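Local coordinates for protein putative alpha-L-fucosidase (PDB 4H41) that is a putative alpha-L-fucosidase that probably acts in breaking down fucose-bearing host glycans, at residues S196-A204 against R213-H222; Q49-D59 against F313-A322. All blocks are in the same frame, centred on the assembly; numbering follows the deposited sequence.

Overall arrangement
Both contacts belong to one eight-stranded parallel barrel of the TIM-barrel type, on opposite sides of the chain's centre; their own centres lie 32 Å apart and their nearest atoms about 12 Å, so they do not touch. Along the chain contact 1 is nested inside contact 2. Contact 2 joins segments 254 residues apart, setting helix 53-65, which follows the first strand (34-39), against helix 313-316 and the turn after it, beyond the last strand (307-310): it brings the first and last beta-alpha units together, consistent with closure of the barrel. Contact 1 is local, folding the loop after strand 193-195 onto the approach to helix 219-233, within one beta-alpha unit.

Contact 1: S196-A204 against R213-H222; sequences SPWIDGKKA and REDAVSVQQH
Asp-200 OD1 and Arg-213 NH1 make the shortest polar bond here, a 2.6 Å salt bridge and an almost straight bond (N-H...O 176°). The carboxylate oxygen lies in the guanidinium plane, yet the nitrogen reaches it from above the carboxylate plane; the carboxylate and guanidinium planes stand 50° apart. NH1 also donates to Ala-204 O at 3.0 Å, in the carbonyl plane and on a lone pair. The bend at chi3 (74°) turns the guanidinium so that NE meets Asp-215 OD1 at 3.1 Å while NH2 donates to Asp-215 O. Asp-200 OD2 has its own mate, Arg-168. An alanine in place of Asp-200 is likely to leave Arg-213 NH1 and Arg-168 without this carboxylate, the Arg-213 guanidinium then resting on Ala-204 and Asp-215 alone among these partners.

Val-217 N donates to Asp-200 O at 2.9 Å, practically straight, and Ala-216 CB packs against the Gly-201 to Lys-202 peptide. A water accepts from Asp-200 N and lies 2.8 Å from His-222 ND1, while His-222 NE2 is taken by Asn-259. Ile-199 CG1 makes a van der Waals contact with His-222 CE1 at 4.1 Å, the side chains crossing at about a right angle. Arg-213 is poorly ordered, its bonds less certain than that of Val-217 N. Two carboxylates and two backbone carbonyls would probably stabilise its positive charge, and together these bonds tie the loop after strand 193-195 to the chain entering helix 219-233.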
loop_
_atom_site.group_PDB
_atom_site.type_symbol
_atom_site.label_atom_id
_atom_site.label_comp_id
_atom_site.label_asym_id
_atom_site.label_seq_id
_atom_site.Cartn_x
_atom_site.Cartn_y
_atom_site.Cartn_z
ATOM N N SER B 196 2.869 8.909 -25.175
ATOM C CA SER B 196 3.226 7.725 -24.388
ATOM C C SER B 196 1.989 6.821 -24.233
ATOM O O SER B 196 1.343 6.753 -23.181
ATOM C CB SER B 196 3.838 8.086 -23.035
ATOM O OG SER B 196 4.321 6.896 -22.420
ATOM N N PRO B 197 1.617 6.153 -25.329
ATOM C CA PRO B 197 0.478 5.213 -25.278
ATOM C C PRO B 197 0.867 3.934 -24.526
ATOM O O PRO B 197 1.993 3.828 -24.058
ATOM C CB PRO B 197 0.219 4.923 -26.759
ATOM C CG PRO B 197 1.570 5.074 -27.405
ATOM C CD PRO B 197 2.268 6.140 -26.650
ATOM N N TRP B 198 -0.034 2.971 -24.434
ATOM C CA TRP B 198 0.263 1.683 -23.791
ATOM C C TRP B 198 -0.122 0.562 -24.762
ATOM O O TRP B 198 -0.737 0.823 -25.789
ATOM C CB TRP B 198 -0.405 1.556 -22.405
ATOM C CG TRP B 198 -1.865 1.227 -22.390
ATOM C CD1 TRP B 198 -2.418 -0.010 -22.255
ATOM C CD2 TRP B 198 -2.951 2.160 -22.317
ATOM N NE1 TRP B 198 -3.796 0.087 -22.225
ATOM C CE2 TRP B 198 -4.146 1.410 -22.213
ATOM C CE3 TRP B 198 -3.043 3.557 -22.421
ATOM C CZ2 TRP B 198 -5.407 2.008 -22.256
ATOM C CZ3 TRP B 198 -4.293 4.148 -22.388
ATOM C CH2 TRP B 198 -5.455 3.383 -22.354
ATOM N N ILE B 199 0.346 -0.646 -24.497
ATOM C CA ILE B 199 0.070 -1.824 -25.321
ATOM C C ILE B 199 -1.105 -2.527 -24.682
ATOM O O ILE B 199 -1.085 -2.759 -23.487
ATOM C CB ILE B 199 1.293 -2.769 -25.469
ATOM C CG1 ILE B 199 2.510 -1.990 -26.038
ATOM C CG2 ILE B 199 0.921 -3.982 -26.342
ATOM C CD1 ILE B 199 3.832 -2.695 -25.876
ATOM N N ASP B 200 -2.090 -2.925 -25.466
ATOM C CA ASP B 200 -3.305 -3.571 -24.928
ATOM C C ASP B 200 -3.055 -5.068 -24.631
ATOM O O ASP B 200 -3.713 -5.967 -25.187
ATOM C CB ASP B 200 -4.421 -3.396 -25.956
ATOM C CG ASP B 200 -5.773 -3.886 -25.510
ATOM O OD1 ASP B 200 -6.072 -3.779 -24.291
ATOM O OD2 ASP B 200 -6.529 -4.380 -26.368
ATOM N N GLY B 201 -2.102 -5.303 -23.745
ATOM C CA GLY B 201 -1.636 -6.636 -23.410
ATOM C C GLY B 201 -2.365 -7.317 -22.281
ATOM O O GLY B 201 -3.377 -6.827 -21.788
ATOM N N LYS B 202 -1.787 -8.439 -21.823
ATOM C CA LYS B 202 -2.432 -9.265 -20.823
ATOM C C LYS B 202 -2.589 -8.605 -19.472
ATOM O O LYS B 202 -3.413 -9.062 -18.687
ATOM C CB LYS B 202 -1.731 -10.620 -20.660
ATOM C CG LYS B 202 -0.300 -10.529 -20.121
ATOM C CD LYS B 202 0.240 -11.935 -19.757
ATOM C CE LYS B 202 0.468 -12.793 -20.987
ATOM N NZ LYS B 202 1.309 -14.006 -20.693
ATOM N N LYS B 203 -1.798 -7.574 -19.163
ATOM C CA LYS B 203 -1.926 -6.868 -17.893
ATOM C C LYS B 203 -2.755 -5.581 -18.036
ATOM O O LYS B 203 -2.850 -4.842 -17.062
ATOM C CB LYS B 203 -0.559 -6.544 -17.293
ATOM C CG LYS B 203 0.378 -7.742 -17.292
ATOM C CD LYS B 203 1.701 -7.468 -16.587
ATOM C CE LYS B 203 2.701 -8.562 -16.921
ATOM N NZ LYS B 203 4.012 -8.354 -16.256
ATOM N N ALA B 204 -3.357 -5.310 -19.212
ATOM C CA ALA B 204 -4.206 -4.127 -19.405
ATOM C C ALA B 204 -5.605 -4.509 -18.923
ATOM O O ALA B 204 -6.480 -4.812 -19.728
ATOM C CB ALA B 204 -4.216 -3.682 -20.856
ATOM N N ARG B 213 -5.903 -11.398 -18.107
ATOM C CA ARG B 213 -6.574 -11.416 -19.411
ATOM C C ARG B 213 -6.102 -12.516 -20.322
ATOM O O ARG B 213 -4.906 -12.782 -20.382
ATOM C CB ARG B 213 -6.320 -10.109 -20.181
ATOM C CG ARG B 213 -7.266 -9.005 -19.866
ATOM C CD ARG B 213 -6.897 -7.771 -20.652
ATOM N NE ARG B 213 -7.243 -7.869 -22.073
ATOM C CZ ARG B 213 -7.064 -6.892 -22.956
ATOM N NH1 ARG B 213 -6.508 -5.747 -22.585
ATOM N NH2 ARG B 213 -7.424 -7.057 -24.222
ATOM N N GLU B 214 -7.032 -13.063 -21.123
ATOM C CA GLU B 214 -6.729 -14.031 -22.178
ATOM C C GLU B 214 -6.974 -13.439 -23.590
ATOM O O GLU B 214 -6.631 -14.117 -24.558
ATOM C CB GLU B 214 -7.563 -15.315 -22.008
ATOM C CG GLU B 214 -7.673 -15.827 -20.577
ATOM C CD GLU B 214 -8.911 -15.352 -19.837
ATOM O OE1 GLU B 214 -8.878 -14.224 -19.293
ATOM O OE2 GLU B 214 -9.920 -16.096 -19.821
ATOM N N ASP B 215 -7.561 -12.206 -23.725
ATOM C CA ASP B 215 -7.826 -11.584 -25.039
ATOM C C ASP B 215 -6.910 -10.347 -25.269
ATOM O O ASP B 215 -7.335 -9.302 -25.788
ATOM C CB ASP B 215 -9.314 -11.225 -25.198
ATOM C CG ASP B 215 -9.824 -10.143 -24.271
ATOM O OD1 ASP B 215 -9.269 -10.010 -23.147
ATOM O OD2 ASP B 215 -10.761 -9.408 -24.676
ATOM N N ALA B 216 -5.628 -10.507 -24.945
ATOM C CA ALA B 216 -4.636 -9.475 -25.182
ATOM C C ALA B 216 -4.522 -9.260 -26.687
ATOM O O ALA B 216 -4.747 -10.196 -27.475
ATOM C CB ALA B 216 -3.300 -9.911 -24.603
ATOM N N VAL B 217 -4.190 -8.046 -27.098
ATOM C CA VAL B 217 -4.045 -7.763 -28.513
ATOM C C VAL B 217 -2.915 -8.610 -29.126
ATOM O O VAL B 217 -1.868 -8.815 -28.504
ATOM C CB VAL B 217 -3.823 -6.245 -28.746
ATOM C CG1 VAL B 217 -2.434 -5.781 -28.282
ATOM C CG2 VAL B 217 -4.056 -5.875 -30.220
ATOM N N SER B 218 -3.109 -9.059 -30.358
ATOM C CA SER B 218 -2.038 -9.773 -31.071
ATOM C C SER B 218 -1.033 -8.751 -31.582
ATOM O O SER B 218 -1.360 -7.567 -31.760
ATOM C CB SER B 218 -2.620 -10.563 -32.240
ATOM O OG SER B 218 -3.078 -9.672 -33.243
ATOM N N VAL B 219 0.184 -9.190 -31.836
ATOM C CA VAL B 219 1.198 -8.314 -32.428
ATOM C C VAL B 219 0.701 -7.786 -33.774
ATOM O O VAL B 219 0.892 -6.619 -34.080
ATOM C CB VAL B 219 2.544 -9.067 -32.630
ATOM C CG1 VAL B 219 3.506 -8.249 -33.472
ATOM C CG2 VAL B 219 3.174 -9.399 -31.303
ATOM N N GLN B 220 0.037 -8.660 -34.570
ATOM C CA GLN B 220 -0.463 -8.318 -35.895
ATOM C C GLN B 220 -1.520 -7.221 -35.842
ATOM O O GLN B 220 -1.457 -6.282 -36.646
ATOM C CB GLN B 220 -1.032 -9.568 -36.602
ATOM C CG GLN B 220 0.018 -10.666 -36.838
ATOM C CD GLN B 220 0.146 -11.735 -35.742
ATOM O OE1 GLN B 220 0.077 -11.471 -34.523
ATOM N NE2 GLN B 220 0.427 -12.975 -36.149
ATOM N N GLN B 221 -2.480 -7.324 -34.923
ATOM C CA GLN B 221 -3.547 -6.307 -34.798
ATOM C C GLN B 221 -2.993 -5.002 -34.235
ATOM O O GLN B 221 -3.390 -3.931 -34.677
ATOM C CB GLN B 221 -4.688 -6.836 -33.928
ATOM C CG GLN B 221 -5.962 -5.996 -33.971
ATOM C CD GLN B 221 -6.564 -5.831 -35.345
ATOM O OE1 GLN B 221 -6.469 -6.706 -36.218
ATOM N NE2 GLN B 221 -7.173 -4.693 -35.589
ATOM N N HIS B 222 -2.075 -5.081 -33.290
ATOM C CA HIS B 222 -1.410 -3.900 -32.742
ATOM C C HIS B 222 -0.690 -3.159 -33.868
ATOM O O HIS B 222 -0.855 -1.970 -34.004
ATOM C CB HIS B 222 -0.423 -4.328 -31.657
ATOM C CG HIS B 222 0.455 -3.233 -31.141
ATOM N ND1 HIS B 222 0.048 -2.412 -30.099
ATOM C CD2 HIS B 222 1.709 -2.893 -31.511
ATOM C CE1 HIS B 222 1.059 -1.595 -29.873
ATOM N NE2 HIS B 222 2.080 -1.839 -30.715
HETATM O O HOH W 1 -1.978 -2.186 -28.224
#

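Contact 2: Q49-D59 against F313-A322; sequences QNWGEKEWDLD and FSHFMSPQSA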
loop_
_atom_site.group_PDB
_atom_site.type_symbol
_atom_site.label_atom_id
_atom_site.label_comp_id
_atom_site.label_asym_id
_atom_site.label_seq_id
_atom_site.Cartn_x
_atom_site.Cartn_y
_atom_site.Cartn_z
ATOM N N GLN B 49 3.364 12.838 -2.515
ATOM C CA GLN B 49 4.420 12.774 -1.471
ATOM C C GLN B 49 4.519 14.056 -0.648
ATOM O O GLN B 49 5.258 14.068 0.304
ATOM C CB GLN B 49 5.785 12.420 -2.049
ATOM C CG GLN B 49 5.746 11.062 -2.761
ATOM C CD GLN B 49 7.112 10.476 -2.887
ATOM O OE1 GLN B 49 7.644 9.961 -1.926
ATOM N NE2 GLN B 49 7.707 10.547 -4.056
ATOM N N ASN B 50 3.795 15.112 -1.015
ATOM C CA ASN B 50 3.707 16.380 -0.269
ATOM C C ASN B 50 5.070 17.077 -0.208
ATOM O O ASN B 50 5.402 17.751 0.761
ATOM C CB ASN B 50 3.109 16.155 1.126
ATOM C CG ASN B 50 1.640 15.874 0.989
ATOM O OD1 ASN B 50 0.927 16.721 0.456
ATOM N ND2 ASN B 50 1.155 14.753 1.523
ATOM N N TRP B 51 5.811 16.968 -1.288
ATOM C CA TRP B 51 7.097 17.632 -1.397
ATOM C C TRP B 51 6.935 19.108 -1.720
ATOM O O TRP B 51 5.984 19.492 -2.403
ATOM C CB TRP B 51 7.933 16.988 -2.508
ATOM C CG TRP B 51 8.469 15.639 -2.198
ATOM C CD1 TRP B 51 8.354 14.934 -1.036
ATOM C CD2 TRP B 51 9.236 14.827 -3.091
ATOM N NE1 TRP B 51 8.976 13.714 -1.165
ATOM C CE2 TRP B 51 9.585 13.651 -2.396
ATOM C CE3 TRP B 51 9.704 15.006 -4.394
ATOM C CZ2 TRP B 51 10.295 12.607 -3.010
ATOM C CZ3 TRP B 51 10.422 13.987 -4.996
ATOM C CH2 TRP B 51 10.714 12.800 -4.295
ATOM N N GLY B 52 7.870 19.905 -1.216
ATOM C CA GLY B 52 8.012 21.313 -1.519
ATOM C C GLY B 52 9.235 21.507 -2.393
ATOM O O GLY B 52 9.849 20.534 -2.856
ATOM N N GLU B 53 9.594 22.763 -2.651
ATOM C CA GLU B 53 10.729 23.050 -3.533
ATOM C C GLU B 53 12.037 22.444 -3.012
ATOM O O GLU B 53 12.846 22.002 -3.813
ATOM C CB GLU B 53 10.901 24.553 -3.741
ATOM C CG GLU B 53 11.924 24.842 -4.829
ATOM C CD GLU B 53 11.844 26.187 -5.500
ATOM O OE1 GLU B 53 10.719 26.702 -5.703
ATOM O OE2 GLU B 53 12.903 26.645 -5.980
ATOM N N LYS B 54 12.243 22.391 -1.695
ATOM C CA LYS B 54 13.482 21.793 -1.147
ATOM C C LYS B 54 13.642 20.332 -1.543
ATOM O O LYS B 54 14.724 19.899 -1.979
ATOM C CB LYS B 54 13.486 21.904 0.372
ATOM C CG LYS B 54 14.763 21.453 1.042
ATOM C CD LYS B 54 14.617 21.504 2.565
ATOM C CE LYS B 54 15.941 21.661 3.251
ATOM N NZ LYS B 54 15.852 21.408 4.717
ATOM N N GLU B 55 12.561 19.574 -1.398
ATOM C CA GLU B 55 12.539 18.157 -1.749
ATOM C C GLU B 55 12.678 17.960 -3.250
ATOM O O GLU B 55 13.410 17.061 -3.692
ATOM C CB GLU B 55 11.239 17.513 -1.267
ATOM C CG GLU B 55 11.142 17.386 0.247
ATOM C CD GLU B 55 10.832 18.661 0.996
ATOM O OE1 GLU B 55 10.172 19.551 0.411
ATOM O OE2 GLU B 55 11.210 18.762 2.182
ATOM N N TRP B 56 12.030 18.815 -4.047
ATOM C CA TRP B 56 12.130 18.678 -5.513
ATOM C C TRP B 56 13.532 19.004 -5.982
ATOM O O TRP B 56 14.073 18.285 -6.826
ATOM C CB TRP B 56 11.086 19.534 -6.218
ATOM C CG TRP B 56 9.780 18.826 -6.334
ATOM C CD1 TRP B 56 8.620 19.108 -5.677
ATOM C CD2 TRP B 56 9.525 17.662 -7.122
ATOM N NE1 TRP B 56 7.642 18.214 -6.046
ATOM C CE2 TRP B 56 8.175 17.308 -6.924
ATOM C CE3 TRP B 56 10.322 16.844 -7.934
ATOM C CZ2 TRP B 56 7.604 16.163 -7.513
ATOM C CZ3 TRP B 56 9.719 15.781 -8.595
ATOM C CH2 TRP B 56 8.378 15.450 -8.370
ATOM N N ASP B 57 14.178 20.007 -5.398
ATOM C CA ASP B 57 15.567 20.329 -5.733
ATOM C C ASP B 57 16.474 19.128 -5.453
ATOM O O ASP B 57 17.299 18.749 -6.293
ATOM C CB ASP B 57 16.040 21.545 -4.941
ATOM C CG ASP B 57 17.524 21.798 -5.116
ATOM O OD1 ASP B 57 17.907 22.347 -6.170
ATOM O OD2 ASP B 57 18.301 21.343 -4.258
ATOM N N LEU B 58 16.306 18.517 -4.300
ATOM C CA LEU B 58 17.098 17.327 -3.956
ATOM C C LEU B 58 16.801 16.161 -4.922
ATOM O O LEU B 58 17.719 15.457 -5.341
ATOM C CB LEU B 58 16.814 16.929 -2.511
ATOM C CG LEU B 58 17.460 15.645 -1.993
ATOM C CD1 LEU B 58 18.986 15.752 -2.044
ATOM C CD2 LEU B 58 17.003 15.341 -0.544
ATOM N N ASP B 59 15.537 15.987 -5.328
ATOM C CA ASP B 59 15.238 14.919 -6.283
ATOM C C ASP B 59 15.879 15.170 -7.620
ATOM O O ASP B 59 16.376 14.214 -8.234
ATOM C CB ASP B 59 13.720 14.667 -6.483
ATOM C CG ASP B 59 13.437 13.203 -6.270
ATOM O OD1 ASP B 59 13.961 12.642 -5.296
ATOM O OD2 ASP B 59 12.713 12.609 -7.103
ATOM N N PHE B 313 10.455 8.439 -11.707
ATOM C CA PHE B 313 11.617 8.446 -10.816
ATOM C C PHE B 313 11.281 8.795 -9.375
ATOM O O PHE B 313 11.706 8.057 -8.468
ATOM C CB PHE B 313 12.677 9.398 -11.329
ATOM C CG PHE B 313 13.911 9.470 -10.480
ATOM C CD1 PHE B 313 14.007 10.391 -9.443
ATOM C CD2 PHE B 313 14.999 8.660 -10.741
ATOM C CE1 PHE B 313 15.141 10.440 -8.635
ATOM C CE2 PHE B 313 16.119 8.691 -9.911
ATOM C CZ PHE B 313 16.189 9.597 -8.877
ATOM N N SER B 314 10.606 9.926 -9.148
ATOM C CA SER B 314 10.403 10.429 -7.771
ATOM C C SER B 314 9.758 9.420 -6.810
ATOM O O SER B 314 10.103 9.421 -5.636
ATOM C CB SER B 314 9.634 11.729 -7.766
ATOM O OG SER B 314 10.390 12.675 -8.517
ATOM N N HIS B 315 8.765 8.666 -7.259
ATOM C CA HIS B 315 8.133 7.669 -6.405
ATOM C C HIS B 315 8.829 6.336 -6.440
ATOM O O HIS B 315 8.848 5.612 -5.419
ATOM C CB HIS B 315 6.678 7.438 -6.833
ATOM C CG HIS B 315 5.732 8.530 -6.437
ATOM N ND1 HIS B 315 5.611 9.682 -7.173
ATOM C CD2 HIS B 315 4.868 8.593 -5.397
ATOM C CE1 HIS B 315 4.685 10.412 -6.565
ATOM N NE2 HIS B 315 4.184 9.767 -5.523
ATOM N N PHE B 316 9.276 5.918 -7.630
ATOM C CA PHE B 316 9.688 4.537 -7.807
ATOM C C PHE B 316 11.180 4.266 -7.917
ATOM O O PHE B 316 11.546 3.107 -7.780
ATOM C CB PHE B 316 8.930 3.925 -8.979
ATOM C CG PHE B 316 7.437 4.044 -8.750
ATOM C CD1 PHE B 316 6.816 3.333 -7.736
ATOM C CD2 PHE B 316 6.659 4.898 -9.520
ATOM C CE1 PHE B 316 5.444 3.450 -7.501
ATOM C CE2 PHE B 316 5.273 4.997 -9.296
ATOM C CZ PHE B 316 4.691 4.306 -8.262
HETATM N N MSE B 317 12.036 5.277 -8.091
HETATM C CA MSE B 317 13.482 5.078 -8.124
HETATM C C MSE B 317 14.245 6.027 -7.251
HETATM O O MSE B 317 15.458 5.927 -7.197
HETATM C CB MSE B 317 14.015 5.199 -9.564
HETATM C CG MSE B 317 13.351 4.310 -10.518
HETATM SE SE MSE B 317 14.172 4.475 -12.328
HETATM C CE MSE B 317 15.991 3.908 -11.860
ATOM N N SER B 318 13.599 6.931 -6.559
ATOM C CA SER B 318 14.367 7.925 -5.825
ATOM C C SER B 318 14.786 7.496 -4.446
ATOM O O SER B 318 13.958 7.036 -3.680
ATOM C CB SER B 318 13.547 9.197 -5.672
ATOM O OG SER B 318 14.222 10.135 -4.840
ATOM N N PRO B 319 16.013 7.842 -4.018
ATOM C CA PRO B 319 16.380 7.659 -2.598
ATOM C C PRO B 319 15.509 8.453 -1.614
ATOM O O PRO B 319 15.441 8.117 -0.430
ATOM C CB PRO B 319 17.840 8.208 -2.550
ATOM C CG PRO B 319 18.347 8.042 -3.915
ATOM C CD PRO B 319 17.151 8.343 -4.812
ATOM N N GLN B 320 14.789 9.479 -2.103
ATOM C CA GLN B 320 13.908 10.294 -1.278
ATOM C C GLN B 320 12.477 9.786 -1.230
ATOM O O GLN B 320 11.682 10.277 -0.411
ATOM C CB GLN B 320 13.910 11.718 -1.870
ATOM C CG GLN B 320 13.355 12.761 -0.930
ATOM C CD GLN B 320 13.533 14.170 -1.443
ATOM O OE1 GLN B 320 13.456 15.098 -0.662
ATOM N NE2 GLN B 320 13.717 14.395 -2.759
ATOM N N SER B 321 12.124 8.797 -2.046
ATOM C CA SER B 321 10.755 8.311 -2.058
ATOM C C SER B 321 10.309 7.742 -0.707
ATOM O O SER B 321 11.064 7.039 -0.029
ATOM C CB SER B 321 10.558 7.217 -3.102
ATOM O OG SER B 321 9.204 6.791 -3.088
ATOM N N ALA B 322 9.002 7.912 -0.424
ATOM C CA ALA B 322 8.345 7.279 0.733
ATOM C C ALA B 322 8.355 5.750 0.604
ATOM O O ALA B 322 8.188 5.043 1.599
ATOM C CB ALA B 322 6.903 7.776 0.837
HETATM O O HOH W 2 8.769 11.182 0.251
#
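Gln-320 reaches Glu-55 and Asp-59 through an extended side chain, with CG opposite its backbone N (chi1 -164°) and the chain continuing straight (chi2 172°). Its amide thereby meets helix 53-65, where NE2 donates to Glu-55 O at 2.8 Å and to Asp-59 OD1 at 3.1 Å; both acceptors lie near the amide plane, which uses both N-H groups and fixes the amide's rotation. Glu-55 O also accepts the helical bond from Asp-59 N.

The Asp-59 carboxylate is held at both oxygens. Ser-318 OG donates to the syn lone pair of OD1 at 2.6 Å, while Ser-314 OG donates to OD2 at 2.7 Å from the anti side. Ser-318 OG in turn accepts from Gln-320 N, an ST turn that links two residues binding the same carboxylate.

Trp-51 lies between two glutamines, with Gln-320 NE2 over one face and Gln-49 NE2 over the opposite face, each offset toward the rim. Gln-49, which sets CG beside its own backbone N before extending, also places NE2 3.6 Å above the centre of the His-315 ring, where it donates to Ser-314 O from above the carbonyl plane. Its OE1 accepts from Ala-322 N at 2.9 Å, and a water joins OE1 to Trp-51 NE1 and Gln-320 O. The rings of Trp-51 and of His-328 of a second subunit meet edge-to-face, placing this contact beside the subunit interface.

With three donors on the buried Asp-59 carboxylate, its negative charge is probably well compensated without a cationic partner among the two segments, and helix 53-65 is joined to helix 313-316 and the turn after it through uncharged donors.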